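Local coordinates for hypothetical protein Atu0636 (Agrobacterium tumefaciens, PDB 2OZV) that is of unknown function but, as a predicted O-methyltransferase, probably transfers a methyl group from S-adenosylmethionine to an acceptor not yet identified, at residues B[37-42]-B[113-118]; B[59-64]-B[89-94]; B[109-114]-B[157-162]; B[163-168]-B[208-213]. One frame throughout, in Å; residues are numbered along the deposited sequence. Where two conformers were deposited one is given.

Interaction 1 of 4, residues B[37-42]-B[113-118]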
loop_
_atom_site.group_PDB
_atom_site.type_symbol
_atom_site.label_atom_id
_atom_site.label_comp_id
_atom_site.label_asym_id
_atom_site.label_seq_id
_atom_site.Cartn_x
_atom_site.Cartn_y
_atom_site.Cartn_z
ATOM N N ALA B 37 22.727 -21.797 -7.843
ATOM C CA ALA B 37 22.296 -22.060 -9.186
ATOM C C ALA B 37 20.788 -22.025 -9.032
ATOM O O ALA B 37 20.220 -22.634 -8.100
ATOM C CB ALA B 37 22.777 -23.416 -9.690
ATOM N N CYS B 38 20.153 -21.222 -9.860
ATOM C CA CYS B 38 18.707 -21.075 -9.756
ATOM C C CYS B 38 18.199 -20.786 -11.130
ATOM O O CYS B 38 18.967 -20.379 -12.020
ATOM C CB CYS B 38 18.297 -19.974 -8.771
ATOM S SG CYS B 38 18.954 -18.353 -9.169
ATOM N N ARG B 39 16.906 -21.025 -11.306
ATOM C CA ARG B 39 16.252 -20.863 -12.579
ATOM C C ARG B 39 15.257 -19.735 -12.422
ATOM O O ARG B 39 14.445 -19.745 -11.486
ATOM C CB ARG B 39 15.560 -22.159 -12.992
ATOM C CG ARG B 39 16.571 -23.343 -13.256
ATOM C CD ARG B 39 15.879 -24.560 -13.784
ATOM N NE ARG B 39 14.902 -25.137 -12.848
ATOM C CZ ARG B 39 15.098 -26.237 -12.119
ATOM N NH1 ARG B 39 16.254 -26.903 -12.180
ATOM N NH2 ARG B 39 14.132 -26.690 -11.331
ATOM N N ILE B 40 15.340 -18.766 -13.326
ATOM C CA ILE B 40 14.519 -17.554 -13.224
ATOM C C ILE B 40 13.724 -17.363 -14.500
ATOM O O ILE B 40 14.293 -17.418 -15.589
ATOM C CB ILE B 40 15.416 -16.324 -12.988
ATOM C CG1 ILE B 40 16.183 -16.469 -11.659
ATOM C CG2 ILE B 40 14.530 -15.025 -12.993
ATOM C CD1 ILE B 40 17.487 -15.812 -11.690
ATOM N N ALA B 41 12.415 -17.135 -14.379
ATOM C CA ALA B 41 11.578 -16.782 -15.530
ATOM C C ALA B 41 11.269 -15.292 -15.495
ATOM O O ALA B 41 10.881 -14.772 -14.439
ATOM C CB ALA B 41 10.265 -17.585 -15.530
ATOM N N ASP B 42 11.443 -14.627 -16.641
ATOM C CA ASP B 42 11.069 -13.219 -16.812
ATOM C C ASP B 42 9.858 -13.235 -17.727
ATOM O O ASP B 42 9.975 -13.576 -18.915
ATOM C CB ASP B 42 12.270 -12.452 -17.414
ATOM C CG ASP B 42 12.031 -10.946 -17.599
ATOM O OD1 ASP B 42 10.884 -10.488 -17.484
ATOM O OD2 ASP B 42 13.035 -10.262 -17.947
ATOM N N ASP B 113 5.475 -26.780 -15.476
ATOM C CA ASP B 113 4.951 -26.772 -14.117
ATOM C C ASP B 113 6.083 -26.825 -13.091
ATOM O O ASP B 113 7.028 -27.625 -13.246
ATOM C CB ASP B 113 4.072 -28.005 -13.881
ATOM C CG ASP B 113 2.753 -27.956 -14.641
ATOM O OD1 ASP B 113 2.201 -26.858 -14.887
ATOM O OD2 ASP B 113 2.260 -29.047 -14.974
ATOM N N GLU B 114 5.984 -25.971 -12.065
ATOM C CA GLU B 114 6.791 -26.097 -10.847
ATOM C C GLU B 114 8.280 -26.295 -11.141
ATOM O O GLU B 114 8.910 -27.252 -10.674
ATOM C CB GLU B 114 6.242 -27.225 -9.957
ATOM C CG GLU B 114 4.893 -26.849 -9.366
ATOM C CD GLU B 114 4.289 -27.952 -8.526
ATOM O OE1 GLU B 114 3.852 -28.964 -9.089
ATOM O OE2 GLU B 114 4.255 -27.804 -7.303
ATOM N N HIS B 115 8.828 -25.347 -11.889
ATOM C CA HIS B 115 10.168 -25.455 -12.435
ATOM C C HIS B 115 11.096 -24.329 -11.974
ATOM O O HIS B 115 12.297 -24.545 -11.823
ATOM C CB HIS B 115 10.070 -25.463 -13.961
ATOM C CG HIS B 115 11.383 -25.528 -14.673
ATOM N ND1 HIS B 115 12.136 -26.686 -14.748
ATOM C CD2 HIS B 115 12.051 -24.593 -15.386
ATOM C CE1 HIS B 115 13.216 -26.450 -15.476
ATOM N NE2 HIS B 115 13.186 -25.188 -15.877
ATOM N N PHE B 116 10.542 -23.125 -11.767
ATOM C CA PHE B 116 11.370 -21.938 -11.542
ATOM C C PHE B 116 11.492 -21.573 -10.076
ATOM O O PHE B 116 10.515 -21.669 -9.324
ATOM C CB PHE B 116 10.786 -20.746 -12.318
ATOM C CG PHE B 116 10.920 -20.885 -13.829
ATOM C CD1 PHE B 116 12.155 -20.636 -14.472
ATOM C CD2 PHE B 116 9.808 -21.269 -14.602
ATOM C CE1 PHE B 116 12.288 -20.756 -15.863
ATOM C CE2 PHE B 116 9.921 -21.400 -15.997
ATOM C CZ PHE B 116 11.168 -21.153 -16.634
ATOM N N HIS B 117 12.692 -21.151 -9.673
ATOM C CA HIS B 117 12.933 -20.667 -8.309
ATOM C C HIS B 117 12.455 -19.226 -8.124
ATOM O O HIS B 117 12.176 -18.803 -7.002
ATOM C CB HIS B 117 14.425 -20.748 -8.001
ATOM C CG HIS B 117 14.975 -22.150 -8.101
ATOM N ND1 HIS B 117 15.712 -22.580 -9.192
ATOM C CD2 HIS B 117 14.864 -23.216 -7.271
ATOM C CE1 HIS B 117 16.055 -23.850 -9.008
ATOM N NE2 HIS B 117 15.549 -24.259 -7.854
ATOM N N HIS B 118 12.435 -18.477 -9.231
ATOM C CA HIS B 118 12.015 -17.074 -9.234
ATOM C C HIS B 118 11.221 -16.827 -10.477
ATOM O O HIS B 118 11.583 -17.288 -11.577
ATOM C CB HIS B 118 13.239 -16.134 -9.266
ATOM C CG HIS B 118 14.085 -16.233 -8.047
ATOM N ND1 HIS B 118 13.892 -15.430 -6.943
ATOM C CD2 HIS B 118 15.151 -17.027 -7.758
ATOM C CE1 HIS B 118 14.770 -15.752 -6.007
ATOM N NE2 HIS B 118 15.544 -16.720 -6.476
#
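Arg39 lays its guanidinium almost flat on the His115 ring, centres 4.2 Å apart and planes 19° from parallel, with NE nearest the ring, above CE1. The same group grips the backbone of that histidine side-on: NE and NH2 both donate to His115 O, each at 2.9 Å, and the oxygen lies in the guanidinium plane. A bend at chi3 (-63°) folds the arginine into this position, and CE1 of His117 covers its other face. His117 in turn holds the strand by its ring edge: Arg39 N donates to ND1 at 2.9 Å, nearly in the ring plane, so ND1 acts here as an acceptor. Arg39 O completes the exchange by accepting from both His117 N and His118 N, the latter at 3.3 Å.

Beyond this point the chains settle into parallel pairing, Ile40 beside His118, and Ala41 N reaches His118 O at 2.9 Å. These are the first and fourth strands of the class I methyltransferase sheet, central neighbours in its 3-2-1-4-5-7-6 order.

The Phe116 ring is sandwiched. Ala41 CB sits squarely over one face, 3.5 Å from the ring centroid in a CH-pi contact, while His115 CD2 covers the opposite one. Ile159 of helix 148-159 packs against both Ala41 and Phe116. On the other side of the sheet, Ile40 and His118 lie side by side, Ile40 CG1 3.8 Å from His118 CB. There a hydrogen bond between His118 NE2 and Asp34 OD2 helps to hold the ring's rotation, with Val32 packed against both side chains.

Interaction 2 of 4, residues B[59-64]-B[89-94]; sequences EKAEVT and SARIEV
Arg91 meets two carbonyls of segment 59-64 in quite different ways. Its NH1 donates to Ala61 O at 3.0 Å, the oxygen lying in the guanidinium plane and offering a lone pair. Glu59 O instead sits over the flat face of the group, 3.2 Å from CZ, where no N-H points at it; this is a polar contact and not a hydrogen bond. A turn at chi3 (-80°) brings the guanidinium round to these carbonyls. NH2 goes on to Ala55 O and NH1 weakly to Leu58 O, which ties the arginine to the end of helix 49-57.

Past Arg91 the two chains run as parallel strands, 12° apart in direction: Val63 N donates to Arg91 O at 2.8 Å and Glu93 N to Val63 O at 2.9 Å. They are the second and third strands of the Rossmann-like methyltransferase sheet, joined by helix 70-80 in a beta-alpha-beta crossover, with 92-96 outermost in this chain.

Val63 and Ile92 share one face of the sheet, Val63 CB 4.1 Å from Ile92 CG1, and both pack on Ala55 of helix 49-57. Thr64 and Glu93 point side by side from the other face. Thr64 OG1 and Glu93 OE1 stand 4.2 Å apart, too far for a direct bond, and a water bridges them. It lies 2.7 Å from Thr64 OG1 and donates a weak bond to Glu93 OE1 at 3.3 Å.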
loop_
_atom_site.group_PDB
_atom_site.type_symbol
_atom_site.label_atom_id
_atom_site.label_comp_id
_atom_site.label_asym_id
_atom_site.label_seq_id
_atom_site.Cartn_x
_atom_site.Cartn_y
_atom_site.Cartn_z
ATOM N N GLU B 59 26.055 -14.946 -11.428
ATOM C CA GLU B 59 26.741 -15.800 -12.388
ATOM C C GLU B 59 26.139 -17.194 -12.512
ATOM O O GLU B 59 26.274 -17.825 -13.548
ATOM C CB GLU B 59 28.254 -15.859 -12.095
ATOM C CG GLU B 59 28.919 -14.580 -12.578
ATOM C CD GLU B 59 30.375 -14.471 -12.191
ATOM O OE1 GLU B 59 30.655 -14.205 -10.996
ATOM O OE2 GLU B 59 31.229 -14.632 -13.085
ATOM N N LYS B 60 25.479 -17.646 -11.452
ATOM C CA LYS B 60 24.905 -18.979 -11.395
ATOM C C LYS B 60 23.437 -19.037 -11.859
ATOM O O LYS B 60 22.840 -20.115 -11.879
ATOM C CB LYS B 60 25.003 -19.530 -9.964
ATOM C CG LYS B 60 26.433 -19.802 -9.471
ATOM C CD LYS B 60 26.376 -20.519 -8.115
ATOM C CE LYS B 60 27.683 -21.187 -7.796
ATOM N NZ LYS B 60 28.539 -20.301 -6.957
ATOM N N ALA B 61 22.853 -17.894 -12.203
ATOM C CA ALA B 61 21.456 -17.882 -12.598
ATOM C C ALA B 61 21.272 -18.351 -14.033
ATOM O O ALA B 61 22.064 -18.034 -14.910
ATOM C CB ALA B 61 20.877 -16.470 -12.458
ATOM N N GLU B 62 20.172 -19.043 -14.273
ATOM C CA GLU B 62 19.848 -19.519 -15.593
ATOM C C GLU B 62 18.512 -18.881 -15.887
ATOM O O GLU B 62 17.532 -19.143 -15.202
ATOM C CB GLU B 62 19.772 -21.034 -15.546
ATOM C CG GLU B 62 19.207 -21.739 -16.727
ATOM C CD GLU B 62 19.317 -23.264 -16.564
ATOM O OE1 GLU B 62 19.121 -23.799 -15.452
ATOM O OE2 GLU B 62 19.593 -23.937 -17.540
ATOM N N VAL B 63 18.494 -18.005 -16.885
ATOM C CA VAL B 63 17.319 -17.146 -17.127
ATOM C C VAL B 63 16.541 -17.536 -18.371
ATOM O O VAL B 63 17.149 -17.783 -19.417
ATOM C CB VAL B 63 17.708 -15.638 -17.171
ATOM C CG1 VAL B 63 16.494 -14.726 -17.506
ATOM C CG2 VAL B 63 18.366 -15.241 -15.835
ATOM N N THR B 64 15.206 -17.567 -18.257
ATOM C CA THR B 64 14.348 -17.786 -19.407
ATOM C C THR B 64 13.502 -16.541 -19.591
ATOM O O THR B 64 12.768 -16.156 -18.669
ATOM C CB THR B 64 13.441 -19.024 -19.236
ATOM O OG1 THR B 64 14.265 -20.158 -18.991
ATOM C CG2 THR B 64 12.623 -19.328 -20.514
ATOM N N SER B 89 25.130 -13.679 -21.774
ATOM C CA SER B 89 24.064 -14.007 -22.727
ATOM C C SER B 89 23.834 -15.510 -22.922
ATOM O O SER B 89 22.723 -15.928 -23.213
ATOM C CB SER B 89 24.313 -13.313 -24.073
ATOM O OG SER B 89 25.427 -13.866 -24.739
ATOM N N ALA B 90 24.878 -16.316 -22.726
ATOM C CA ALA B 90 24.763 -17.771 -22.878
ATOM C C ALA B 90 23.768 -18.351 -21.886
ATOM O O ALA B 90 23.214 -19.425 -22.118
ATOM C CB ALA B 90 26.112 -18.439 -22.701
ATOM N N ARG B 91 23.558 -17.643 -20.779
ATOM C CA ARG B 91 22.676 -18.112 -19.717
ATOM C C ARG B 91 21.249 -17.585 -19.849
ATOM O O ARG B 91 20.433 -17.740 -18.930
ATOM C CB ARG B 91 23.267 -17.753 -18.355
ATOM C CG ARG B 91 24.566 -18.488 -18.098
ATOM C CD ARG B 91 25.064 -18.200 -16.721
ATOM N NE ARG B 91 25.759 -16.917 -16.615
ATOM C CZ ARG B 91 25.309 -15.880 -15.916
ATOM N NH1 ARG B 91 24.139 -15.943 -15.269
ATOM N NH2 ARG B 91 26.059 -14.786 -15.847
ATOM N N ILE B 92 20.939 -16.973 -20.992
ATOM C CA ILE B 92 19.619 -16.394 -21.210
ATOM C C ILE B 92 18.980 -17.045 -22.427
ATOM O O ILE B 92 19.515 -16.990 -23.539
ATOM C CB ILE B 92 19.657 -14.860 -21.368
ATOM C CG1 ILE B 92 20.239 -14.244 -20.072
ATOM C CG2 ILE B 92 18.228 -14.346 -21.621
ATOM C CD1 ILE B 92 20.365 -12.764 -20.055
ATOM N N GLU B 93 17.837 -17.667 -22.202
ATOM C CA GLU B 93 17.130 -18.326 -23.299
ATOM C C GLU B 93 15.876 -17.524 -23.561
ATOM O O GLU B 93 15.178 -17.211 -22.618
ATOM C CB GLU B 93 16.731 -19.723 -22.853
ATOM C CG GLU B 93 16.106 -20.558 -23.954
ATOM C CD GLU B 93 15.667 -21.943 -23.440
ATOM O OE1 GLU B 93 15.806 -22.266 -22.246
ATOM O OE2 GLU B 93 15.169 -22.705 -24.283
ATOM N N VAL B 94 15.585 -17.196 -24.820
ATOM C CA VAL B 94 14.377 -16.438 -25.124
ATOM C C VAL B 94 13.378 -17.402 -25.748
ATOM O O VAL B 94 13.703 -18.060 -26.752
ATOM C CB VAL B 94 14.668 -15.301 -26.136
ATOM C CG1 VAL B 94 13.391 -14.520 -26.482
ATOM C CG2 VAL B 94 15.770 -14.394 -25.605
HETATM O O HOH W 1 13.756 -22.708 -19.676
#

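Interaction 3 of 4, residues B[109-114]-B[157-162]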
loop_
_atom_site.group_PDB
_atom_site.type_symbol
_atom_site.label_atom_id
_atom_site.label_comp_id
_atom_site.label_asym_id
_atom_site.label_seq_id
_atom_site.Cartn_x
_atom_site.Cartn_y
_atom_site.Cartn_z
ATOM N N ALA B 109 3.429 -24.638 -24.553
ATOM C CA ALA B 109 4.038 -23.365 -24.960
ATOM C C ALA B 109 5.437 -23.140 -24.375
ATOM O O ALA B 109 6.135 -22.185 -24.748
ATOM C CB ALA B 109 3.118 -22.205 -24.617
ATOM N N GLY B 110 5.859 -24.024 -23.474
ATOM C CA GLY B 110 7.215 -23.978 -22.930
ATOM C C GLY B 110 7.263 -23.305 -21.567
ATOM O O GLY B 110 8.315 -22.793 -21.162
ATOM N N LEU B 111 6.129 -23.312 -20.868
ATOM C CA LEU B 111 6.045 -22.807 -19.487
ATOM C C LEU B 111 5.804 -23.998 -18.555
ATOM O O LEU B 111 4.662 -24.341 -18.275
ATOM C CB LEU B 111 4.907 -21.776 -19.375
ATOM C CG LEU B 111 5.206 -20.376 -19.946
ATOM C CD1 LEU B 111 3.949 -19.696 -20.461
ATOM C CD2 LEU B 111 5.922 -19.494 -18.894
ATOM N N PRO B 112 6.883 -24.653 -18.101
ATOM C CA PRO B 112 6.744 -25.925 -17.372
ATOM C C PRO B 112 6.196 -25.766 -15.954
ATOM O O PRO B 112 6.418 -24.735 -15.317
ATOM C CB PRO B 112 8.177 -26.475 -17.342
ATOM C CG PRO B 112 9.057 -25.283 -17.482
ATOM C CD PRO B 112 8.292 -24.244 -18.258
ATOM N N ASP B 113 5.475 -26.780 -15.476
ATOM C CA ASP B 113 4.951 -26.772 -14.117
ATOM C C ASP B 113 6.083 -26.825 -13.091
ATOM O O ASP B 113 7.028 -27.625 -13.246
ATOM C CB ASP B 113 4.072 -28.005 -13.881
ATOM C CG ASP B 113 2.753 -27.956 -14.641
ATOM O OD1 ASP B 113 2.201 -26.858 -14.887
ATOM O OD2 ASP B 113 2.260 -29.047 -14.974
ATOM N N GLU B 114 5.984 -25.971 -12.065
ATOM C CA GLU B 114 6.791 -26.097 -10.847
ATOM C C GLU B 114 8.280 -26.295 -11.141
ATOM O O GLU B 114 8.910 -27.252 -10.674
ATOM C CB GLU B 114 6.242 -27.225 -9.957
ATOM C CG GLU B 114 4.893 -26.849 -9.366
ATOM C CD GLU B 114 4.289 -27.952 -8.526
ATOM O OE1 GLU B 114 3.852 -28.964 -9.089
ATOM O OE2 GLU B 114 4.255 -27.804 -7.303
ATOM N N SER B 157 2.543 -18.644 -10.420
ATOM C CA SER B 157 2.330 -19.699 -9.442
ATOM C C SER B 157 2.487 -21.082 -10.080
ATOM O O SER B 157 3.168 -21.938 -9.520
ATOM C CB SER B 157 0.955 -19.549 -8.775
ATOM O OG SER B 157 0.746 -20.590 -7.831
ATOM N N ALA B 158 1.889 -21.304 -11.252
ATOM C CA ALA B 158 1.931 -22.639 -11.876
ATOM C C ALA B 158 3.355 -23.108 -12.207
ATOM O O ALA B 158 3.665 -24.302 -12.101
ATOM C CB ALA B 158 1.088 -22.664 -13.115
ATOM N N ILE B 159 4.206 -22.164 -12.610
ATOM C CA ILE B 159 5.547 -22.498 -13.109
ATOM C C ILE B 159 6.620 -22.441 -12.032
ATOM O O ILE B 159 7.816 -22.700 -12.307
ATOM C CB ILE B 159 5.961 -21.606 -14.321
ATOM C CG1 ILE B 159 6.237 -20.152 -13.871
ATOM C CG2 ILE B 159 4.875 -21.655 -15.433
ATOM C CD1 ILE B 159 6.692 -19.229 -15.035
HETATM N N MSE B 160 6.197 -22.066 -10.823
HETATM C CA MSE B 160 7.093 -21.909 -9.676
HETATM C C MSE B 160 7.215 -23.183 -8.846
HETATM O O MSE B 160 6.216 -23.820 -8.532
HETATM C CB MSE B 160 6.579 -20.812 -8.746
HETATM C CG MSE B 160 7.617 -20.369 -7.722
HETATM SE SE MSE B 160 8.767 -19.007 -8.501
HETATM C CE MSE B 160 7.410 -17.613 -8.556
ATOM N N VAL B 161 8.431 -23.509 -8.420
ATOM C CA VAL B 161 8.626 -24.557 -7.428
ATOM C C VAL B 161 7.973 -24.111 -6.106
ATOM O O VAL B 161 7.787 -22.911 -5.856
ATOM C CB VAL B 161 10.129 -24.904 -7.191
ATOM C CG1 VAL B 161 10.834 -25.259 -8.508
ATOM C CG2 VAL B 161 10.848 -23.750 -6.489
ATOM N N SER B 162 7.625 -25.080 -5.278
ATOM C CA SER B 162 7.085 -24.802 -3.952
ATOM C C SER B 162 8.026 -23.850 -3.197
ATOM O O SER B 162 9.245 -24.044 -3.211
ATOM C CB SER B 162 6.923 -26.119 -3.195
ATOM O OG SER B 162 6.274 -25.924 -1.963
#
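Glu114 N donates to Ala158 O at 2.9 Å, the one conventional hydrogen bond between segments 109-114 and 157-162. It uses a lone pair in the carbonyl plane, with an N-H...O angle of 159°. The acceptor lies near the C-terminal end of helix 148-159, so the loop takes up a carbonyl there.

Around that bond runs a set of CA-H...O contacts. Pro112 O approaches Ile159 CA at 3.3 Å, Asp113 CA lies 3.4 Å from the same Ala158 O, and Glu114 CA points at Met160 O, also at 3.3 Å. Glu114 has left-handed backbone angles (phi 49°), which turn the chain as it passes the helix end.

Side-chain packing completes the contact. The apolar pair is Leu111 CB on Ile159 CG2 at 3.9 Å, with Leu111 CD2 against Ile159 CD1. With chi1 near 71°, CG1 of Ile159 sits between backbone N and carbonyl carbon, leaving CB and CG2 against Pro112 O, CG2 at 3.4 Å. A second methyl, Val161 CG1, rests on Glu114 O, 3.5 Å away. Glu114 CG lies against Met160 O at 3.4 Å, and its carboxylate forms a long, weak ion pair with Lys211.

Gly110 ends helix 103-108 in a Schellman motif and gives its carbonyl to the Tyr66 hydroxyl. Leu111 and Pro112 pack on that same tyrosine of strand 61-67. Ile159 continues inward onto Phe116 and Val119, so the loop closes over one end of helix 148-159 just before the chain enters strand 116-121.

Interaction 4 of 4, residues B[163-168]-B[208-213]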
loop_
_atom_site.group_PDB
_atom_site.type_symbol
_atom_site.label_atom_id
_atom_site.label_comp_id
_atom_site.label_asym_id
_atom_site.label_seq_id
_atom_site.Cartn_x
_atom_site.Cartn_y
_atom_site.Cartn_z
ATOM N N GLY B 163 7.464 -22.811 -2.583
ATOM C CA GLY B 163 8.261 -21.844 -1.824
ATOM C C GLY B 163 9.065 -20.851 -2.668
ATOM O O GLY B 163 9.844 -20.080 -2.119
ATOM N N GLY B 164 8.910 -20.872 -3.998
ATOM C CA GLY B 164 9.700 -19.991 -4.882
ATOM C C GLY B 164 9.191 -18.550 -4.755
ATOM O O GLY B 164 8.114 -18.323 -4.173
ATOM N N GLN B 165 9.943 -17.604 -5.298
ATOM C CA GLN B 165 9.671 -16.199 -5.064
ATOM C C GLN B 165 9.140 -15.501 -6.301
ATOM O O GLN B 165 9.763 -15.552 -7.388
ATOM C CB GLN B 165 10.936 -15.489 -4.600
ATOM C CG GLN B 165 10.733 -13.984 -4.354
ATOM C CD GLN B 165 12.018 -13.312 -3.916
ATOM O OE1 GLN B 165 12.783 -13.868 -3.098
ATOM N NE2 GLN B 165 12.281 -12.134 -4.470
ATOM N N LEU B 166 7.998 -14.831 -6.135
ATOM C CA LEU B 166 7.471 -13.904 -7.119
ATOM C C LEU B 166 8.084 -12.511 -6.852
ATOM O O LEU B 166 8.114 -12.050 -5.690
ATOM C CB LEU B 166 5.946 -13.811 -6.976
ATOM C CG LEU B 166 5.280 -12.690 -7.792
ATOM C CD1 LEU B 166 5.363 -12.950 -9.304
ATOM C CD2 LEU B 166 3.809 -12.576 -7.332
ATOM N N SER B 167 8.597 -11.866 -7.897
ATOM C CA SER B 167 9.053 -10.474 -7.800
ATOM C C SER B 167 8.399 -9.640 -8.883
ATOM O O SER B 167 8.312 -10.060 -10.050
ATOM C CB SER B 167 10.580 -10.334 -7.968
ATOM O OG SER B 167 11.251 -11.104 -6.976
ATOM N N LEU B 168 7.946 -8.440 -8.514
ATOM C CA LEU B 168 7.352 -7.578 -9.510
ATOM C C LEU B 168 7.554 -6.103 -9.223
ATOM O O LEU B 168 7.828 -5.690 -8.084
ATOM C CB LEU B 168 5.868 -7.902 -9.668
ATOM C CG LEU B 168 4.888 -7.554 -8.582
ATOM C CD1 LEU B 168 4.453 -6.059 -8.649
ATOM C CD2 LEU B 168 3.633 -8.469 -8.685
ATOM N N THR B 208 7.359 -8.474 -3.476
ATOM C CA THR B 208 7.883 -9.863 -3.513
ATOM C C THR B 208 6.964 -10.748 -2.670
ATOM O O THR B 208 6.300 -10.259 -1.749
ATOM C CB THR B 208 9.338 -10.019 -3.001
ATOM O OG1 THR B 208 9.414 -9.707 -1.606
ATOM C CG2 THR B 208 10.338 -9.176 -3.838
ATOM N N ALA B 209 6.869 -12.031 -3.013
ATOM C CA ALA B 209 5.953 -12.927 -2.306
ATOM C C ALA B 209 6.482 -14.347 -2.483
ATOM O O ALA B 209 7.300 -14.602 -3.388
ATOM C CB ALA B 209 4.514 -12.760 -2.839
ATOM N N ILE B 210 6.037 -15.230 -1.608
ATOM C CA ILE B 210 6.554 -16.585 -1.535
ATOM C C ILE B 210 5.393 -17.536 -1.829
ATOM O O ILE B 210 4.343 -17.456 -1.177
ATOM C CB ILE B 210 7.163 -16.846 -0.141
ATOM C CG1 ILE B 210 8.398 -15.944 0.060
ATOM C CG2 ILE B 210 7.552 -18.325 0.028
ATOM C CD1 ILE B 210 9.524 -16.184 -0.949
ATOM N N LYS B 211 5.572 -18.419 -2.815
ATOM C CA LYS B 211 4.535 -19.404 -3.130
ATOM C C LYS B 211 4.216 -20.265 -1.920
ATOM O O LYS B 211 5.106 -20.869 -1.307
ATOM C CB LYS B 211 4.938 -20.282 -4.326
ATOM C CG LYS B 211 3.814 -21.245 -4.764
ATOM C CD LYS B 211 4.280 -22.123 -5.930
ATOM C CE LYS B 211 3.160 -23.043 -6.404
ATOM N NZ LYS B 211 3.609 -23.913 -7.539
ATOM N N GLY B 212 2.935 -20.294 -1.568
ATOM C CA GLY B 212 2.439 -21.200 -0.519
ATOM C C GLY B 212 2.570 -20.642 0.883
ATOM O O GLY B 212 2.151 -21.274 1.845
ATOM N N SER B 213 3.127 -19.435 1.015
ATOM C CA SER B 213 3.200 -18.804 2.333
ATOM C C SER B 213 1.836 -18.264 2.748
ATOM O O SER B 213 1.093 -17.741 1.922
ATOM C CB SER B 213 4.218 -17.658 2.320
ATOM O OG SER B 213 4.123 -16.907 3.517
#
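Leu166 and Ala209 form a hydrogen-bonded antiparallel pair: Leu166 N donates to Ala209 O at 2.8 Å, and Ala209 N returns the bond to Leu166 O at 3.0 Å. The next bond, Lys211 N to Gly164 O at 2.9 Å, is almost straight (174°). Pairing frays at the end, where Gly163 N reaches Lys211 O only weakly, at 3.3 Å. CA-H...O contacts supplement these bonds, Thr208 CA lying 3.1 Å from Leu166 O.

Gln165, Ser167, Thr208 and Ile210 share one face. Gln165 is extended as far as CD (chi1 179°) and passes slantwise across Thr208, with Gln165 NE2 3.6 Å from Thr208 CG2. That nitrogen donates to Ser167 OG at 2.9 Å, the oxygen standing 18° out of the amide plane, and also binds Leu31 O. Thr208 turns its methyl toward these groups, while its OG1 accepts from Arg249 NH1. Ile210 covers the glycine corner, CG2 against Gly163 O.

On the other face Leu166 and Ala209 pack on Phe186. Lys211, extended throughout, carries NZ away from the strand pair to Met160 O and Ser157 O.

Strands 164-170 and 204-211 are the fifth and seventh of the methyltransferase sheet, where an antiparallel strand first joins the parallel ones. The backbone supplies the pairing, while the polar side-chain ends reach other partners: the amide and hydroxyl join this face to the loops at Leu31 and Arg249, and the ammonium, held chiefly by neutral carbonyls, ties strand 204-211 to the end of helix 148-159.

In the fold
Interactions 2, 1 and 4 follow one another across a single sheet. Ile40 O takes Thr64 N at 2.8 Å between interactions 1 and 2, and His117 O takes Gln165 N at 3.1 Å between 1 and 4, whereas the centres of 2 and 4 lie about 20 Å apart. Interaction 3 packs beside interaction 1, centres about 8 Å apart: Ile159 O accepts from both His115 N and Phe116 N. Lys211 of interaction 4 reaches into interaction 3, whose centre is about 13 Å away. As in relatives, S-adenosylmethionine would probably bind at the C-terminal ends of the parallel strands, beyond Asp42, where a glycine-rich loop follows.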